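Local coordinates for protein branched-chain phosphotransacylase (Enterococcus faecalis, PDB 1YCO) that probably transfers branched-chain acyl groups between phosphate and coenzyme A, at residues A[147-158]-A[181-191]; A[70-80]-A[248-256]. All coordinates share one frame; numbering follows the deposited sequence.

In the fold
From the N terminus the chain first builds the parallel sheet to which contact 2 belongs, laying strand 72-75 beside strand 2-7. It then leaves for the mixed sheet, where strand 150-154 continues through helix 165-177 into strand 184-189; contact 1 closes this short beta-alpha-beta loop at the sheet's edge. Only after helix 221-234 and strand 238-244 does the chain come back, and strand 250-252 joins strand 72-75 as an outermost strand, closing the much longer loop of contact 2. Contact 1 is therefore nested inside contact 2. Their centres lie about 30 Å apart, on opposite sides of the chain's centre, and no atoms touch between them.

Contact 1 of 2, residues A[147-158]-A[181-191]; sequences HHPKIALLSAAE and QEATVFGPLSL
Ile-151 N gives the shortest backbone bond here, 2.7 Å to Thr-184 O, and Phe-186 N returns one to Ile-151 O at 2.9 Å. Ile-151 thus bonds through its N and its O to two different residues, on either side of its bridge partner Val-185, the mark of a parallel pair; strands 150-154 and 184-187 are joined through helix 165-177 as a beta-alpha-beta unit. Leu-153 N continues the ladder to Phe-186 O.

Ile-151 and Val-185 run side by side, Ile-151 CD1 reaching Val-185 CG2 at 4.0 Å. The other branch, Val-185 CG1, lies anti to its own backbone N (chi1 -172°) and meets Leu-153 CD1.

At the start of the pair, imidazole suits position 148 because one face takes an aliphatic C-H while a ring nitrogen bonds a hydroxyl. His-148 CG stands anti to the backbone N (chi1 -161°), which swings the ring across to the loop before strand 184-187. Ala-183 CA sits over one face as a CH-pi contact, 3.7 Å from the ring centroid. At the ring's edge, His-148 NE2 and Thr-184 OG1 share a hydrogen bond of 2.9 Å, bent to 134°.

Between Ala-152 and Leu-154 the register slips by one residue, a beta bulge. Gly-187, without a side chain, lets Leu-153 CB lie 3.8 Å from Gly-187 CA. The peptide bond before Pro-188 is cis and the chain turns a corner, yet Leu-189 N still finds Leu-153 O and Ser-155 N binds Leu-189 O at 2.8 Å. Pro-188 CB packs on Ser-155 CB.

Further out, the branched aliphatic chains of Ile-151 and Leu-153 pack against helix 127-143, and Leu-153 also against helix 165-177. The hydroxyl of Ser-155 turns to Ser-166. Ser-190 is N-cap of the following helix, its OG hydrogen-bonded to Asp-192 OD1.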
loop_
_atom_site.group_PDB
_atom_site.type_symbol
_atom_site.label_atom_id
_atom_site.label_comp_id
_atom_site.label_asym_id
_atom_site.label_seq_id
_atom_site.Cartn_x
_atom_site.Cartn_y
_atom_site.Cartn_z
ATOM N N HIS A 147 -18.822 18.010 8.084
ATOM C CA HIS A 147 -19.081 19.181 7.250
ATOM C C HIS A 147 -17.894 19.648 6.397
ATOM O O HIS A 147 -18.053 19.902 5.200
ATOM C CB HIS A 147 -19.558 20.341 8.125
ATOM C CG HIS A 147 -20.829 20.056 8.866
ATOM N ND1 HIS A 147 -22.073 20.151 8.280
ATOM C CD2 HIS A 147 -21.045 19.686 10.152
ATOM C CE1 HIS A 147 -23.001 19.855 9.173
ATOM N NE2 HIS A 147 -22.404 19.570 10.317
ATOM N N HIS A 148 -16.719 19.777 7.013
ATOM C CA HIS A 148 -15.516 20.228 6.307
ATOM C C HIS A 148 -14.386 19.195 6.370
ATOM O O HIS A 148 -13.374 19.406 7.032
ATOM C CB HIS A 148 -15.019 21.551 6.904
ATOM C CG HIS A 148 -14.092 22.305 5.999
ATOM N ND1 HIS A 148 -14.536 22.997 4.892
ATOM C CD2 HIS A 148 -12.743 22.426 6.003
ATOM C CE1 HIS A 148 -13.500 23.512 4.252
ATOM N NE2 HIS A 148 -12.402 23.181 4.905
ATOM N N PRO A 149 -14.542 18.068 5.661
ATOM C CA PRO A 149 -13.542 16.994 5.634
ATOM C C PRO A 149 -12.192 17.313 4.994
ATOM O O PRO A 149 -12.117 18.003 3.977
ATOM C CB PRO A 149 -14.264 15.883 4.883
ATOM C CG PRO A 149 -15.121 16.649 3.927
ATOM C CD PRO A 149 -15.701 17.713 4.824
ATOM N N LYS A 150 -11.128 16.799 5.596
ATOM C CA LYS A 150 -9.797 16.990 5.057
ATOM C C LYS A 150 -9.539 15.841 4.088
ATOM O O LYS A 150 -9.670 14.660 4.435
ATOM C CB LYS A 150 -8.755 17.025 6.180
ATOM C CG LYS A 150 -8.966 18.207 7.126
ATOM C CD LYS A 150 -7.836 18.413 8.099
ATOM C CE LYS A 150 -8.195 19.518 9.105
ATOM N NZ LYS A 150 -7.004 20.066 9.840
ATOM N N ILE A 151 -9.193 16.212 2.859
ATOM C CA ILE A 151 -8.943 15.260 1.787
ATOM C C ILE A 151 -7.509 15.356 1.301
ATOM O O ILE A 151 -7.099 16.323 0.648
ATOM C CB ILE A 151 -9.919 15.508 0.622
ATOM C CG1 ILE A 151 -11.352 15.532 1.192
ATOM C CG2 ILE A 151 -9.768 14.428 -0.437
ATOM C CD1 ILE A 151 -12.435 15.858 0.181
ATOM N N ALA A 152 -6.758 14.322 1.638
ATOM C CA ALA A 152 -5.370 14.216 1.283
ATOM C C ALA A 152 -5.168 13.402 0.013
ATOM O O ALA A 152 -5.646 12.267 -0.107
ATOM C CB ALA A 152 -4.592 13.583 2.439
ATOM N N LEU A 153 -4.463 14.010 -0.933
ATOM C CA LEU A 153 -4.137 13.375 -2.201
ATOM C C LEU A 153 -2.766 12.749 -1.988
ATOM O O LEU A 153 -1.744 13.434 -1.977
ATOM C CB LEU A 153 -4.089 14.426 -3.306
ATOM C CG LEU A 153 -5.383 15.240 -3.366
ATOM C CD1 LEU A 153 -5.305 16.268 -4.490
ATOM C CD2 LEU A 153 -6.560 14.285 -3.597
ATOM N N LEU A 154 -2.764 11.436 -1.805
ATOM C CA LEU A 154 -1.549 10.675 -1.542
ATOM C C LEU A 154 -0.569 10.491 -2.674
ATOM O O LEU A 154 -0.952 10.244 -3.812
ATOM C CB LEU A 154 -1.912 9.294 -1.022
ATOM C CG LEU A 154 -2.427 9.177 0.399
ATOM C CD1 LEU A 154 -2.677 7.696 0.677
ATOM C CD2 LEU A 154 -1.391 9.726 1.381
ATOM N N SER A 155 0.709 10.593 -2.331
ATOM C CA SER A 155 1.796 10.394 -3.282
ATOM C C SER A 155 3.031 9.943 -2.497
ATOM O O SER A 155 3.090 10.113 -1.282
ATOM C CB SER A 155 2.085 11.687 -4.048
ATOM O OG SER A 155 3.061 11.467 -5.048
ATOM N N ALA A 156 4.006 9.361 -3.190
ATOM C CA ALA A 156 5.226 8.869 -2.550
ATOM C C ALA A 156 6.032 9.956 -1.846
ATOM O O ALA A 156 6.475 9.783 -0.701
ATOM C CB ALA A 156 6.101 8.156 -3.574
ATOM N N ALA A 157 6.230 11.079 -2.525
ATOM C CA ALA A 157 6.985 12.193 -1.941
ATOM C C ALA A 157 6.052 13.252 -1.353
ATOM O O ALA A 157 4.896 13.369 -1.760
ATOM C CB ALA A 157 7.898 12.815 -3.011
ATOM N N GLU A 158 6.559 14.011 -0.387
ATOM C CA GLU A 158 5.780 15.072 0.255
ATOM C C GLU A 158 6.025 16.354 -0.550
ATOM O O GLU A 158 5.096 17.099 -0.869
ATOM C CB GLU A 158 6.235 15.261 1.715
ATOM C CG GLU A 158 6.924 14.026 2.348
ATOM C CD GLU A 158 8.450 14.058 2.215
ATOM O OE1 GLU A 158 8.951 14.438 1.124
ATOM O OE2 GLU A 158 9.147 13.695 3.199
ATOM N N GLN A 181 -15.077 26.013 -0.687
ATOM C CA GLN A 181 -14.822 26.047 0.755
ATOM C C GLN A 181 -15.546 24.916 1.494
ATOM O O GLN A 181 -15.635 24.924 2.721
ATOM C CB GLN A 181 -15.255 27.401 1.335
ATOM C CG GLN A 181 -14.358 28.587 0.963
ATOM C CD GLN A 181 -13.059 28.642 1.773
ATOM O OE1 GLN A 181 -13.082 28.815 3.000
ATOM N NE2 GLN A 181 -11.919 28.496 1.085
ATOM N N GLU A 182 -16.061 23.949 0.744
ATOM C CA GLU A 182 -16.765 22.824 1.340
ATOM C C GLU A 182 -15.812 21.842 2.019
ATOM O O GLU A 182 -16.191 21.162 2.971
ATOM C CB GLU A 182 -17.595 22.102 0.278
ATOM C CG GLU A 182 -18.796 22.892 -0.202
ATOM C CD GLU A 182 -19.622 22.129 -1.209
ATOM O OE1 GLU A 182 -19.140 21.954 -2.354
ATOM O OE2 GLU A 182 -20.747 21.700 -0.851
ATOM N N ALA A 183 -14.576 21.772 1.537
ATOM C CA ALA A 183 -13.589 20.871 2.131
ATOM C C ALA A 183 -12.167 21.312 1.836
ATOM O O ALA A 183 -11.927 22.147 0.965
ATOM C CB ALA A 183 -13.799 19.445 1.625
ATOM N N THR A 184 -11.227 20.751 2.581
ATOM C CA THR A 184 -9.830 21.066 2.372
ATOM C C THR A 184 -9.183 19.900 1.622
ATOM O O THR A 184 -9.019 18.816 2.174
ATOM C CB THR A 184 -9.090 21.283 3.708
ATOM O OG1 THR A 184 -9.690 22.373 4.418
ATOM C CG2 THR A 184 -7.627 21.603 3.452
ATOM N N VAL A 185 -8.842 20.129 0.356
ATOM C CA VAL A 185 -8.206 19.115 -0.480
ATOM C C VAL A 185 -6.753 19.520 -0.735
ATOM O O VAL A 185 -6.496 20.604 -1.262
ATOM C CB VAL A 185 -8.932 18.979 -1.848
ATOM C CG1 VAL A 185 -8.376 17.800 -2.621
ATOM C CG2 VAL A 185 -10.433 18.802 -1.638
ATOM N N PHE A 186 -5.807 18.657 -0.356
ATOM C CA PHE A 186 -4.378 18.941 -0.555
ATOM C C PHE A 186 -3.478 17.734 -0.850
ATOM O O PHE A 186 -3.642 16.661 -0.274
ATOM C CB PHE A 186 -3.784 19.661 0.659
ATOM C CG PHE A 186 -2.339 20.051 0.472
ATOM C CD1 PHE A 186 -2.002 21.139 -0.335
ATOM C CD2 PHE A 186 -1.319 19.306 1.039
ATOM C CE1 PHE A 186 -0.677 21.477 -0.579
ATOM C CE2 PHE A 186 0.011 19.636 0.801
ATOM C CZ PHE A 186 0.327 20.729 -0.015
ATOM N N GLY A 187 -2.504 17.958 -1.721
ATOM C CA GLY A 187 -1.541 16.945 -2.104
ATOM C C GLY A 187 -0.478 17.650 -2.943
ATOM O O GLY A 187 -0.700 18.776 -3.380
ATOM N N PRO A 188 0.678 17.029 -3.198
ATOM C CA PRO A 188 1.083 15.691 -2.762
ATOM C C PRO A 188 1.318 15.580 -1.250
ATOM O O PRO A 188 1.875 16.478 -0.626
ATOM C CB PRO A 188 2.388 15.440 -3.530
ATOM C CG PRO A 188 2.428 16.477 -4.587
ATOM C CD PRO A 188 1.750 17.663 -3.977
ATOM N N LEU A 189 0.899 14.464 -0.674
ATOM C CA LEU A 189 1.105 14.218 0.740
ATOM C C LEU A 189 1.422 12.744 0.871
ATOM O O LEU A 189 0.851 11.912 0.167
ATOM C CB LEU A 189 -0.141 14.520 1.573
ATOM C CG LEU A 189 -0.257 15.819 2.361
ATOM C CD1 LEU A 189 -1.402 15.672 3.356
ATOM C CD2 LEU A 189 1.045 16.128 3.116
ATOM N N SER A 190 2.337 12.440 1.783
ATOM C CA SER A 190 2.747 11.084 2.053
ATOM C C SER A 190 1.811 10.536 3.116
ATOM O O SER A 190 1.280 11.294 3.929
ATOM C CB SER A 190 4.174 11.087 2.573
ATOM O OG SER A 190 4.243 11.875 3.748
ATOM N N LEU A 191 1.627 9.220 3.114
ATOM C CA LEU A 191 0.749 8.542 4.070
ATOM C C LEU A 191 0.994 8.940 5.530
ATOM O O LEU A 191 0.055 9.217 6.267
ATOM C CB LEU A 191 0.895 7.014 3.918
ATOM C CG LEU A 191 0.034 6.100 4.799
ATOM C CD1 LEU A 191 -1.409 6.147 4.326
ATOM C CD2 LEU A 191 0.557 4.660 4.743
#

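Contact 2 of 2, residues A[70-80]-A[248-256]; sequences AQILLKGIIQT and VPVVLTSRS
Lys-75 NZ is gripped by carbonyl oxygens of both segments: Ile-78 O accepts at 2.9 Å, in the plane of its carbonyl, while the bonds to Thr-253 O, 3.2 Å, and Gly-76 O are weak. A lysine suits the spot because its chain, extended as far as CD and then bent at chi3 (92°) and chi4, curls the ammonium group forward, past the C-terminal ends of the strands, to the carbonyls of the turn after Lys-75. On the way, Lys-75 CD rests against Leu-252 CD2 at 3.9 Å.

Strands 72-75 and 250-252 pair in parallel at the edge of the five-stranded sheet. Val-251 is bonded at both N and O: its N to Leu-73 O at 2.8 Å, its O from Lys-75 N at 2.9 Å. Leu-73 N binds the carbonyl of Pro-249, whose own nitrogen has no hydrogen to give.

Leu-73 CD2 and Val-250 CG1 lie side by side under helix 80-87; Ile-72 CG2 meets Val-251 CG2 on the face covered by helix 259-274. Beyond Lys-75, at the same C-terminal end, Ile-77 CD1 lies over the centre of the Arg-255 guanidinium, 3.2 Å above its plane; Arg-255 NH2 forms a salt bridge with Glu-13.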
loop_
_atom_site.group_PDB
_atom_site.type_symbol
_atom_site.label_atom_id
_atom_site.label_comp_id
_atom_site.label_asym_id
_atom_site.label_seq_id
_atom_site.Cartn_x
_atom_site.Cartn_y
_atom_site.Cartn_z
ATOM N N ALA A 70 -35.773 -1.121 -2.147
ATOM C CA ALA A 70 -34.629 -1.539 -1.345
ATOM C C ALA A 70 -33.707 -0.331 -1.255
ATOM O O ALA A 70 -33.645 0.473 -2.187
ATOM C CB ALA A 70 -33.917 -2.724 -1.998
ATOM N N GLN A 71 -33.009 -0.205 -0.128
ATOM C CA GLN A 71 -32.103 0.917 0.132
ATOM C C GLN A 71 -30.630 0.530 0.028
ATOM O O GLN A 71 -29.750 1.392 0.025
ATOM C CB GLN A 71 -32.351 1.489 1.534
ATOM C CG GLN A 71 -33.703 2.132 1.740
ATOM C CD GLN A 71 -34.866 1.164 1.548
ATOM O OE1 GLN A 71 -35.013 0.176 2.279
ATOM N NE2 GLN A 71 -35.690 1.439 0.544
ATOM N N ILE A 72 -30.358 -0.767 -0.022
ATOM C CA ILE A 72 -28.987 -1.236 -0.132
ATOM C C ILE A 72 -28.920 -2.499 -0.981
ATOM O O ILE A 72 -29.759 -3.390 -0.853
ATOM C CB ILE A 72 -28.377 -1.556 1.253
ATOM C CG1 ILE A 72 -28.317 -0.287 2.110
ATOM C CG2 ILE A 72 -26.977 -2.128 1.083
ATOM C CD1 ILE A 72 -27.982 -0.560 3.574
ATOM N N LEU A 73 -27.929 -2.562 -1.855
ATOM C CA LEU A 73 -27.737 -3.721 -2.701
ATOM C C LEU A 73 -26.504 -4.463 -2.185
ATOM O O LEU A 73 -25.492 -3.840 -1.858
ATOM C CB LEU A 73 -27.515 -3.284 -4.150
ATOM C CG LEU A 73 -27.357 -4.416 -5.166
ATOM C CD1 LEU A 73 -28.639 -5.243 -5.201
ATOM C CD2 LEU A 73 -27.061 -3.839 -6.531
ATOM N N LEU A 74 -26.597 -5.787 -2.108
ATOM C CA LEU A 74 -25.495 -6.596 -1.619
ATOM C C LEU A 74 -25.256 -7.819 -2.500
ATOM O O LEU A 74 -26.168 -8.607 -2.755
ATOM C CB LEU A 74 -25.775 -7.025 -0.176
ATOM C CG LEU A 74 -24.683 -7.759 0.605
ATOM C CD1 LEU A 74 -24.853 -7.483 2.097
ATOM C CD2 LEU A 74 -24.755 -9.262 0.323
ATOM N N LYS A 75 -24.019 -7.968 -2.960
ATOM C CA LYS A 75 -23.645 -9.073 -3.827
ATOM C C LYS A 75 -23.260 -10.343 -3.078
ATOM O O LYS A 75 -22.169 -10.431 -2.504
ATOM C CB LYS A 75 -22.478 -8.662 -4.726
ATOM C CG LYS A 75 -22.092 -9.726 -5.740
ATOM C CD LYS A 75 -20.819 -9.368 -6.472
ATOM C CE LYS A 75 -19.602 -9.939 -5.777
ATOM N NZ LYS A 75 -19.591 -11.431 -5.820
ATOM N N GLY A 76 -24.158 -11.326 -3.091
ATOM C CA GLY A 76 -23.887 -12.597 -2.440
ATOM C C GLY A 76 -22.969 -13.396 -3.346
ATOM O O GLY A 76 -21.912 -12.903 -3.737
ATOM N N ILE A 77 -23.362 -14.619 -3.694
ATOM C CA ILE A 77 -22.542 -15.449 -4.580
ATOM C C ILE A 77 -23.025 -15.312 -6.029
ATOM O O ILE A 77 -24.016 -15.918 -6.425
ATOM C CB ILE A 77 -22.581 -16.930 -4.147
ATOM C CG1 ILE A 77 -21.960 -17.071 -2.759
ATOM C CG2 ILE A 77 -21.810 -17.796 -5.148
ATOM C CD1 ILE A 77 -21.935 -18.498 -2.244
ATOM N N ILE A 78 -22.315 -14.500 -6.806
ATOM C CA ILE A 78 -22.657 -14.253 -8.200
ATOM C C ILE A 78 -21.529 -13.445 -8.838
ATOM O O ILE A 78 -20.904 -12.622 -8.171
ATOM C CB ILE A 78 -23.991 -13.453 -8.317
ATOM C CG1 ILE A 78 -24.268 -13.100 -9.779
ATOM C CG2 ILE A 78 -23.910 -12.181 -7.477
ATOM C CD1 ILE A 78 -25.609 -12.420 -9.996
ATOM N N GLN A 79 -21.266 -13.683 -10.121
ATOM C CA GLN A 79 -20.209 -12.958 -10.817
ATOM C C GLN A 79 -20.417 -11.448 -10.712
ATOM O O GLN A 79 -21.508 -10.930 -10.964
ATOM C CB GLN A 79 -20.152 -13.367 -12.291
ATOM C CG GLN A 79 -20.035 -14.862 -12.514
ATOM C CD GLN A 79 -21.362 -15.584 -12.312
ATOM O OE1 GLN A 79 -21.397 -16.804 -12.095
ATOM N NE2 GLN A 79 -22.464 -14.835 -12.395
ATOM N N THR A 80 -19.353 -10.751 -10.334
ATOM C CA THR A 80 -19.383 -9.303 -10.183
ATOM C C THR A 80 -19.748 -8.629 -11.506
ATOM O O THR A 80 -20.534 -7.679 -11.546
ATOM C CB THR A 80 -18.007 -8.794 -9.699
ATOM O OG1 THR A 80 -17.612 -9.548 -8.548
ATOM C CG2 THR A 80 -18.064 -7.313 -9.329
ATOM N N VAL A 248 -28.199 3.956 -4.453
ATOM C CA VAL A 248 -28.210 2.987 -3.370
ATOM C C VAL A 248 -26.795 2.407 -3.141
ATOM O O VAL A 248 -26.124 1.982 -4.083
ATOM C CB VAL A 248 -29.222 1.846 -3.680
ATOM C CG1 VAL A 248 -28.960 0.656 -2.797
ATOM C CG2 VAL A 248 -30.656 2.347 -3.481
ATOM N N PRO A 249 -26.311 2.425 -1.886
ATOM C CA PRO A 249 -24.986 1.886 -1.564
ATOM C C PRO A 249 -24.899 0.449 -2.061
ATOM O O PRO A 249 -25.845 -0.330 -1.893
ATOM C CB PRO A 249 -24.962 1.944 -0.043
ATOM C CG PRO A 249 -25.723 3.178 0.251
ATOM C CD PRO A 249 -26.907 3.074 -0.704
ATOM N N VAL A 250 -23.780 0.081 -2.671
ATOM C CA VAL A 250 -23.653 -1.288 -3.153
ATOM C C VAL A 250 -22.521 -1.965 -2.405
ATOM O O VAL A 250 -21.391 -1.505 -2.437
ATOM C CB VAL A 250 -23.397 -1.345 -4.684
ATOM C CG1 VAL A 250 -23.464 -2.793 -5.172
ATOM C CG2 VAL A 250 -24.419 -0.494 -5.412
ATOM N N VAL A 251 -22.838 -3.048 -1.711
ATOM C CA VAL A 251 -21.832 -3.773 -0.949
ATOM C C VAL A 251 -21.383 -5.023 -1.724
ATOM O O VAL A 251 -22.206 -5.837 -2.149
ATOM C CB VAL A 251 -22.394 -4.204 0.431
ATOM C CG1 VAL A 251 -21.332 -4.918 1.235
ATOM C CG2 VAL A 251 -22.928 -2.998 1.183
ATOM N N LEU A 252 -20.077 -5.161 -1.912
ATOM C CA LEU A 252 -19.525 -6.304 -2.619
ATOM C C LEU A 252 -19.004 -7.314 -1.607
ATOM O O LEU A 252 -18.196 -6.983 -0.740
ATOM C CB LEU A 252 -18.395 -5.856 -3.548
ATOM C CG LEU A 252 -18.818 -4.939 -4.701
ATOM C CD1 LEU A 252 -17.600 -4.478 -5.498
ATOM C CD2 LEU A 252 -19.795 -5.675 -5.593
ATOM N N THR A 253 -19.478 -8.547 -1.720
ATOM C CA THR A 253 -19.072 -9.613 -0.820
ATOM C C THR A 253 -18.423 -10.757 -1.599
ATOM O O THR A 253 -18.801 -11.043 -2.737
ATOM C CB THR A 253 -20.304 -10.135 -0.025
ATOM O OG1 THR A 253 -20.404 -9.428 1.215
ATOM C CG2 THR A 253 -20.213 -11.629 0.240
ATOM N N SER A 254 -17.439 -11.398 -0.978
ATOM C CA SER A 254 -16.738 -12.526 -1.579
ATOM C C SER A 254 -16.833 -13.669 -0.588
ATOM O O SER A 254 -16.632 -13.471 0.608
ATOM C CB SER A 254 -15.269 -12.185 -1.823
ATOM O OG SER A 254 -14.563 -13.308 -2.327
ATOM N N ARG A 255 -17.142 -14.861 -1.083
ATOM C CA ARG A 255 -17.275 -16.034 -0.225
ATOM C C ARG A 255 -16.143 -16.118 0.799
ATOM O O ARG A 255 -16.376 -16.411 1.974
ATOM C CB ARG A 255 -17.315 -17.300 -1.086
ATOM C CG ARG A 255 -17.721 -18.558 -0.334
ATOM C CD ARG A 255 -18.169 -19.644 -1.301
ATOM N NE ARG A 255 -19.232 -20.459 -0.717
ATOM C CZ ARG A 255 -20.127 -21.155 -1.416
ATOM N NH1 ARG A 255 -20.098 -21.150 -2.746
ATOM N NH2 ARG A 255 -21.066 -21.840 -0.773
ATOM N N SER A 256 -14.921 -15.843 0.349
ATOM C CA SER A 256 -13.754 -15.883 1.226
ATOM C C SER A 256 -13.806 -14.853 2.353
ATOM O O SER A 256 -13.091 -14.978 3.353
ATOM C CB SER A 256 -12.473 -15.676 0.410
ATOM O OG SER A 256 -12.517 -14.462 -0.321
#